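Local coordinates for protein aldolase (Klebsiella pneumoniae, PDB 6VOQ) that belongs to the class II aldolase and adducin N-terminal domain family, of the AraD-like clan, and holds a zinc ion in a histidine-rich site, at residues K90-T101 with H161-L170. Sequence-based numbering, arbitrary orientation.
Sequences KAIVHLHSHYLT and HGPVVTGSSL. With ZN (zinc ion), chain B.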
ATOM      1  N   LYS A  90     -28.413  -4.088  -8.976  1.00 29.50           N
ATOM      2  CA  LYS A  90     -28.010  -4.690 -10.235  1.00 29.95           C
ATOM      3  C   LYS A  90     -26.639  -5.343 -10.176  1.00 33.05           C
ATOM      4  O   LYS A  90     -26.240  -5.997 -11.149  1.00 42.62           O
ATOM      5  CB  LYS A  90     -28.015  -3.637 -11.355  1.00 36.08           C
ATOM      6  CG  LYS A  90     -29.308  -2.849 -11.473  1.00 38.78           C
ATOM      7  CD  LYS A  90     -30.481  -3.753 -11.819  1.00 46.69           C
ATOM      8  CE  LYS A  90     -31.761  -2.946 -12.011  1.00 55.58           C
ATOM      9  NZ  LYS A  90     -32.929  -3.786 -12.425  1.00 64.75           N
ATOM     10  N   ALA A  91     -25.915  -5.182  -9.072  1.00 27.71           N
ATOM     11  CA  ALA A  91     -24.562  -5.690  -8.934  1.00 29.26           C
ATOM     12  C   ALA A  91     -24.191  -5.647  -7.466  1.00 32.25           C
ATOM     13  O   ALA A  91     -24.608  -4.747  -6.730  1.00 34.05           O
ATOM     14  CB  ALA A  91     -23.550  -4.890  -9.761  1.00 27.09           C
ATOM     15  N   ILE A  92     -23.402  -6.637  -7.057  1.00 25.18           N
ATOM     16  CA  ILE A  92     -22.980  -6.806  -5.679  1.00 24.29           C
ATOM     17  C   ILE A  92     -21.484  -7.054  -5.670  1.00 26.52           C
ATOM     18  O   ILE A  92     -20.980  -7.880  -6.439  1.00 29.48           O
ATOM     19  CB  ILE A  92     -23.713  -7.965  -4.978  1.00 28.59           C
ATOM     20  CG1 ILE A  92     -25.180  -7.633  -4.765  1.00 24.87           C
ATOM     21  CG2 ILE A  92     -23.064  -8.270  -3.638  1.00 25.85           C
ATOM     22  CD1 ILE A  92     -25.901  -8.727  -3.990  1.00 27.07           C
ATOM     23  N   VAL A  93     -20.782  -6.336  -4.802  1.00 29.05           N
ATOM     24  CA  VAL A  93     -19.362  -6.530  -4.564  1.00 23.34           C
ATOM     25  C   VAL A  93     -19.224  -7.042  -3.142  1.00 23.60           C
ATOM     26  O   VAL A  93     -19.686  -6.399  -2.194  1.00 29.86           O
ATOM     27  CB  VAL A  93     -18.572  -5.230  -4.776  1.00 26.17           C
ATOM     28  CG1 VAL A  93     -17.175  -5.313  -4.142  1.00 23.86           C
ATOM     29  CG2 VAL A  93     -18.474  -4.929  -6.254  1.00 31.05           C
ATOM     30  N   HIS A  94     -18.642  -8.221  -2.993  1.00 26.02           N
ATOM     31  CA  HIS A  94     -18.324  -8.753  -1.681  1.00 23.56           C
ATOM     32  C   HIS A  94     -16.816  -8.906  -1.575  1.00 30.90           C
ATOM     33  O   HIS A  94     -16.196  -9.576  -2.405  1.00 37.15           O
ATOM     34  CB  HIS A  94     -19.002 -10.088  -1.426  1.00 24.41           C
ATOM     35  CG  HIS A  94     -18.509 -10.760  -0.185  1.00 34.74           C
ATOM     36  ND1 HIS A  94     -18.573 -10.161   1.056  1.00 35.59           N
ATOM     37  CD2 HIS A  94     -17.911 -11.958   0.005  1.00 33.38           C
ATOM     38  CE1 HIS A  94     -18.056 -10.974   1.960  1.00 30.54           C
ATOM     39  NE2 HIS A  94     -17.646 -12.070   1.348  1.00 39.68           N
ATOM     40  N   LEU A  95     -16.234  -8.280  -0.564  1.00 29.68           N
ATOM     41  CA  LEU A  95     -14.802  -8.341  -0.333  1.00 30.88           C
ATOM     42  C   LEU A  95     -14.546  -8.566   1.145  1.00 36.48           C
ATOM     43  O   LEU A  95     -15.411  -8.326   1.987  1.00 39.37           O
ATOM     44  CB  LEU A  95     -14.102  -7.049  -0.761  1.00 25.95           C
ATOM     45  CG  LEU A  95     -14.161  -6.657  -2.220  1.00 29.22           C
ATOM     46  CD1 LEU A  95     -13.668  -5.241  -2.310  1.00 32.07           C
ATOM     47  CD2 LEU A  95     -13.298  -7.595  -3.043  1.00 25.75           C
ATOM     48  N   HIS A  96     -13.345  -9.040   1.453  1.00 33.22           N
ATOM     49  CA  HIS A  96     -12.832  -8.974   2.815  1.00 24.58           C
ATOM     50  C   HIS A  96     -11.866  -7.813   2.952  1.00 27.68           C
ATOM     51  O   HIS A  96     -10.757  -7.980   3.473  1.00 31.45           O
ATOM     52  CB  HIS A  96     -12.168 -10.290   3.212  1.00 22.93           C
ATOM     53  CG  HIS A  96     -13.056 -11.483   3.063  1.00 35.49           C
ATOM     54  ND1 HIS A  96     -12.628 -12.766   3.330  1.00 36.69           N
ATOM     55  CD2 HIS A  96     -14.346 -11.593   2.671  1.00 30.78           C
ATOM     56  CE1 HIS A  96     -13.613 -13.615   3.102  1.00 30.12           C
ATOM     57  NE2 HIS A  96     -14.667 -12.928   2.700  1.00 37.89           N
ATOM     58  N   SER A  97     -12.254  -6.636   2.451  1.00 24.42           N
ATOM     59  CA  SER A  97     -11.341  -5.500   2.458  1.00 23.46           C
ATOM     60  C   SER A  97     -10.987  -5.149   3.898  1.00 28.56           C
ATOM     61  O   SER A  97     -11.804  -5.301   4.813  1.00 26.51           O
ATOM     62  CB  SER A  97     -11.948  -4.304   1.707  1.00 22.18           C
ATOM     63  OG  SER A  97     -13.200  -3.886   2.241  1.00 29.73           O
ATOM     64  N   HIS A  98      -9.742  -4.714   4.101  1.00 23.71           N
ATOM     65  CA  HIS A  98      -9.113  -4.853   5.409  1.00 21.90           C
ATOM     66  C   HIS A  98      -9.880  -4.100   6.494  1.00 23.43           C
ATOM     67  O   HIS A  98     -10.260  -4.675   7.523  1.00 22.53           O
ATOM     68  CB  HIS A  98      -7.665  -4.380   5.361  1.00 22.60           C
ATOM     69  CG  HIS A  98      -6.999  -4.445   6.693  1.00 26.20           C
ATOM     70  ND1 HIS A  98      -6.596  -5.635   7.264  1.00 23.58           N
ATOM     71  CD2 HIS A  98      -6.761  -3.482   7.617  1.00 29.46           C
ATOM     72  CE1 HIS A  98      -6.087  -5.393   8.459  1.00 36.69           C
ATOM     73  NE2 HIS A  98      -6.179  -4.096   8.699  1.00 35.10           N
ATOM     74  N   TYR A  99     -10.116  -2.807   6.284  1.00 21.08           N
ATOM     75  CA  TYR A  99     -10.682  -1.993   7.349  1.00 26.89           C
ATOM     76  C   TYR A  99     -12.171  -2.244   7.540  1.00 31.99           C
ATOM     77  O   TYR A  99     -12.657  -2.172   8.673  1.00 40.49           O
ATOM     78  CB  TYR A  99     -10.367  -0.516   7.088  1.00 20.99           C
ATOM     79  CG  TYR A  99      -8.871  -0.286   7.161  1.00 21.64           C
ATOM     80  CD1 TYR A  99      -8.227  -0.182   8.386  1.00 21.94           C
ATOM     81  CD2 TYR A  99      -8.093  -0.249   6.009  1.00 22.12           C
ATOM     82  CE1 TYR A  99      -6.848  -0.013   8.455  1.00 22.72           C
ATOM     83  CE2 TYR A  99      -6.725  -0.071   6.072  1.00 22.91           C
ATOM     84  CZ  TYR A  99      -6.113   0.038   7.298  1.00 23.21           C
ATOM     85  OH  TYR A  99      -4.752   0.209   7.365  1.00 30.83           O
ATOM     86  N   LEU A 100     -12.908  -2.572   6.476  1.00 28.45           N
ATOM     87  CA  LEU A 100     -14.302  -2.947   6.680  1.00 22.22           C
ATOM     88  C   LEU A 100     -14.406  -4.285   7.394  1.00 21.62           C
ATOM     89  O   LEU A 100     -15.304  -4.468   8.225  1.00 19.98           O
ATOM     90  CB  LEU A 100     -15.047  -2.978   5.347  1.00 22.82           C
ATOM     91  CG  LEU A 100     -15.547  -1.620   4.840  1.00 23.62           C
ATOM     92  CD1 LEU A 100     -15.969  -1.713   3.375  1.00 20.86           C
ATOM     93  CD2 LEU A 100     -16.694  -1.083   5.702  1.00 20.30           C
ATOM     94  N   THR A 101     -13.492  -5.220   7.102  1.00 20.36           N
ATOM     95  CA  THR A 101     -13.447  -6.477   7.841  1.00 25.01           C
ATOM     96  C   THR A 101     -13.056  -6.239   9.295  1.00 26.98           C
ATOM     97  O   THR A 101     -13.622  -6.857  10.206  1.00 26.19           O
ATOM     98  CB  THR A 101     -12.453  -7.447   7.190  1.00 32.63           C
ATOM     99  OG1 THR A 101     -12.868  -7.761   5.855  1.00 31.17           O
ATOM    100  CG2 THR A 101     -12.332  -8.743   8.002  1.00 22.10           C
ATOM    101  N   HIS A 161     -16.302 -10.904   9.238  1.00 22.74           N
ATOM    102  CA  HIS A 161     -16.329 -11.390   7.871  1.00 22.75           C
ATOM    103  C   HIS A 161     -15.927 -10.305   6.885  1.00 26.49           C
ATOM    104  O   HIS A 161     -14.791 -10.301   6.399  1.00 24.18           O
ATOM    105  CB  HIS A 161     -17.717 -11.922   7.545  1.00 22.37           C
ATOM    106  CG  HIS A 161     -17.787 -12.665   6.250  1.00 32.07           C
ATOM    107  ND1 HIS A 161     -18.820 -13.521   5.941  1.00 35.01           N
ATOM    108  CD2 HIS A 161     -16.951 -12.686   5.186  1.00 28.56           C
ATOM    109  CE1 HIS A 161     -18.620 -14.034   4.742  1.00 32.23           C
ATOM    110  NE2 HIS A 161     -17.491 -13.543   4.263  1.00 38.68           N
ATOM    111  N   GLY A 162     -16.853  -9.393   6.571  1.00 24.19           N
ATOM    112  CA  GLY A 162     -16.587  -8.331   5.628  1.00 28.65           C
ATOM    113  C   GLY A 162     -17.832  -7.724   4.997  1.00 30.41           C
ATOM    114  O   GLY A 162     -18.968  -8.122   5.292  1.00 27.16           O
ATOM    115  N   PRO A 163     -17.629  -6.746   4.107  1.00 26.68           N
ATOM    116  CA  PRO A 163     -18.755  -6.016   3.521  1.00 27.95           C
ATOM    117  C   PRO A 163     -19.405  -6.721   2.339  1.00 30.01           C
ATOM    118  O   PRO A 163     -18.783  -7.493   1.605  1.00 32.46           O
ATOM    119  CB  PRO A 163     -18.103  -4.712   3.055  1.00 24.04           C
ATOM    120  CG  PRO A 163     -16.743  -5.124   2.702  1.00 23.11           C
ATOM    121  CD  PRO A 163     -16.347  -6.120   3.744  1.00 22.84           C
ATOM    122  N   VAL A 164     -20.684  -6.413   2.156  1.00 24.34           N
ATOM    123  CA  VAL A 164     -21.466  -6.805   0.993  1.00 25.77           C
ATOM    124  C   VAL A 164     -22.119  -5.522   0.499  1.00 32.72           C
ATOM    125  O   VAL A 164     -22.918  -4.916   1.225  1.00 31.08           O
ATOM    126  CB  VAL A 164     -22.524  -7.866   1.333  1.00 22.24           C
ATOM    127  CG1 VAL A 164     -23.431  -8.121   0.124  1.00 20.82           C
ATOM    128  CG2 VAL A 164     -21.859  -9.151   1.798  1.00 20.84           C
ATOM    129  N   VAL A 165     -21.775  -5.091  -0.717  1.00 29.26           N
ATOM    130  CA  VAL A 165     -22.107  -3.750  -1.197  1.00 25.08           C
ATOM    131  C   VAL A 165     -22.851  -3.844  -2.522  1.00 28.96           C
ATOM    132  O   VAL A 165     -22.358  -4.470  -3.473  1.00 25.83           O
ATOM    133  CB  VAL A 165     -20.838  -2.894  -1.335  1.00 22.89           C
ATOM    134  CG1 VAL A 165     -21.192  -1.461  -1.633  1.00 25.67           C
ATOM    135  CG2 VAL A 165     -20.003  -3.000  -0.050  1.00 22.83           C
ATOM    136  N   THR A 166     -24.022  -3.203  -2.596  1.00 22.22           N
ATOM    137  CA  THR A 166     -24.820  -3.209  -3.819  1.00 29.63           C
ATOM    138  C   THR A 166     -24.581  -1.943  -4.631  1.00 29.27           C
ATOM    139  O   THR A 166     -23.967  -0.976  -4.175  1.00 25.83           O
ATOM    140  CB  THR A 166     -26.322  -3.336  -3.535  1.00 29.18           C
ATOM    141  OG1 THR A 166     -26.830  -2.069  -3.109  1.00 28.58           O
ATOM    142  CG2 THR A 166     -26.608  -4.403  -2.478  1.00 25.77           C
ATOM    143  N   GLY A 167     -25.084  -1.967  -5.856  1.00 31.07           N
ATOM    144  CA  GLY A 167     -24.999  -0.816  -6.727  1.00 25.33           C
ATOM    145  C   GLY A 167     -25.883  -1.001  -7.937  1.00 32.97           C
ATOM    146  O   GLY A 167     -26.391  -2.098  -8.200  1.00 33.45           O
ATOM    147  N   SER A 168     -26.065   0.098  -8.673  1.00 34.82           N
ATOM    148  CA  SER A 168     -26.853   0.084  -9.902  1.00 37.46           C
ATOM    149  C   SER A 168     -26.072  -0.468 -11.082  1.00 36.02           C
ATOM    150  O   SER A 168     -26.655  -0.666 -12.153  1.00 40.60           O
ATOM    151  CB  SER A 168     -27.347   1.496 -10.228  1.00 37.64           C
ATOM    152  OG  SER A 168     -26.264   2.412 -10.301  1.00 42.89           O
ATOM    153  N   SER A 169     -24.772  -0.688 -10.909  1.00 34.93           N
ATOM    154  CA  SER A 169     -23.926  -1.379 -11.867  1.00 33.27           C
ATOM    155  C   SER A 169     -22.751  -1.956 -11.090  1.00 37.61           C
ATOM    156  O   SER A 169     -22.593  -1.692  -9.895  1.00 44.64           O
ATOM    157  CB  SER A 169     -23.465  -0.434 -12.980  1.00 32.78           C
ATOM    158  OG  SER A 169     -22.502   0.484 -12.500  1.00 38.82           O
ATOM    159  N   LEU A 170     -21.919  -2.756 -11.762  1.00 36.13           N
ATOM    160  CA  LEU A 170     -20.739  -3.274 -11.075  1.00 34.66           C
ATOM    161  C   LEU A 170     -19.762  -2.155 -10.736  1.00 34.88           C
ATOM    162  O   LEU A 170     -19.186  -2.144  -9.645  1.00 37.18           O
ATOM    163  CB  LEU A 170     -20.048  -4.354 -11.898  1.00 30.65           C
ATOM    164  CG  LEU A 170     -18.953  -5.122 -11.136  1.00 31.11           C
ATOM    165  CD1 LEU A 170     -19.472  -5.688  -9.796  1.00 29.26           C
ATOM    166  CD2 LEU A 170     -18.361  -6.227 -11.986  1.00 31.89           C
TER
HETATM  167 ZN    ZN B 301     -16.636 -13.741   2.304  1.00 44.91          ZN
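The zinc site of this class II aldolase-type fold is built where strand 91-94 ends beside the beginning of antiparallel strand 162-167: His-94 is the last residue of the first, His-96 follows in the loop, and His-161 immediately precedes the second. All three histidines bind the zinc ion through NE2, His-161 NE2 lying 2.1 Å from it; Glu-75 completes the coordination. The His-161 ring stands steeply to the other two, its plane at 86° to that of His-94.

The hydrogen bond of His-94 ND1 helps, with the zinc bond, to fix the ring's rotation. With CG anti to the backbone N (chi1 170°), the ring swings toward the neighbouring strand and ND1 donates to Pro-163 O at 2.7 Å, coming from above the carbonyl plane. A backbone carbonyl thus acts as second shell to the metal. CG2 of Val-164 also lies against ND1.

Farther along, Val-93 and Val-165 form a hydrogen-bonded pair whose Val-93 N to Val-165 O bond is 2.8 Å long and nearly straight. Methyls pack on both sides of the sheet: CG2 of Ile-92 meets CG1 of Val-164 on the face shared with His-94, and CG2 of Val-93 crosses CD1 of Leu-170 on the other, at 3.8 Å. Next to Val-164, the Pro-163 ring fits between Leu-95 O and Leu-100, whose CD1 reaches Pro-163 CG at 3.6 Å.

Strand 91-94 is flanked by strand 30-34, and strand 162-167 by strand 155-158. Helix 76-83 covers Ile-92 and Val-164, helix 170-190 covers Val-93 and Val-165, and Tyr-121 of the second subunit stacks on His-96.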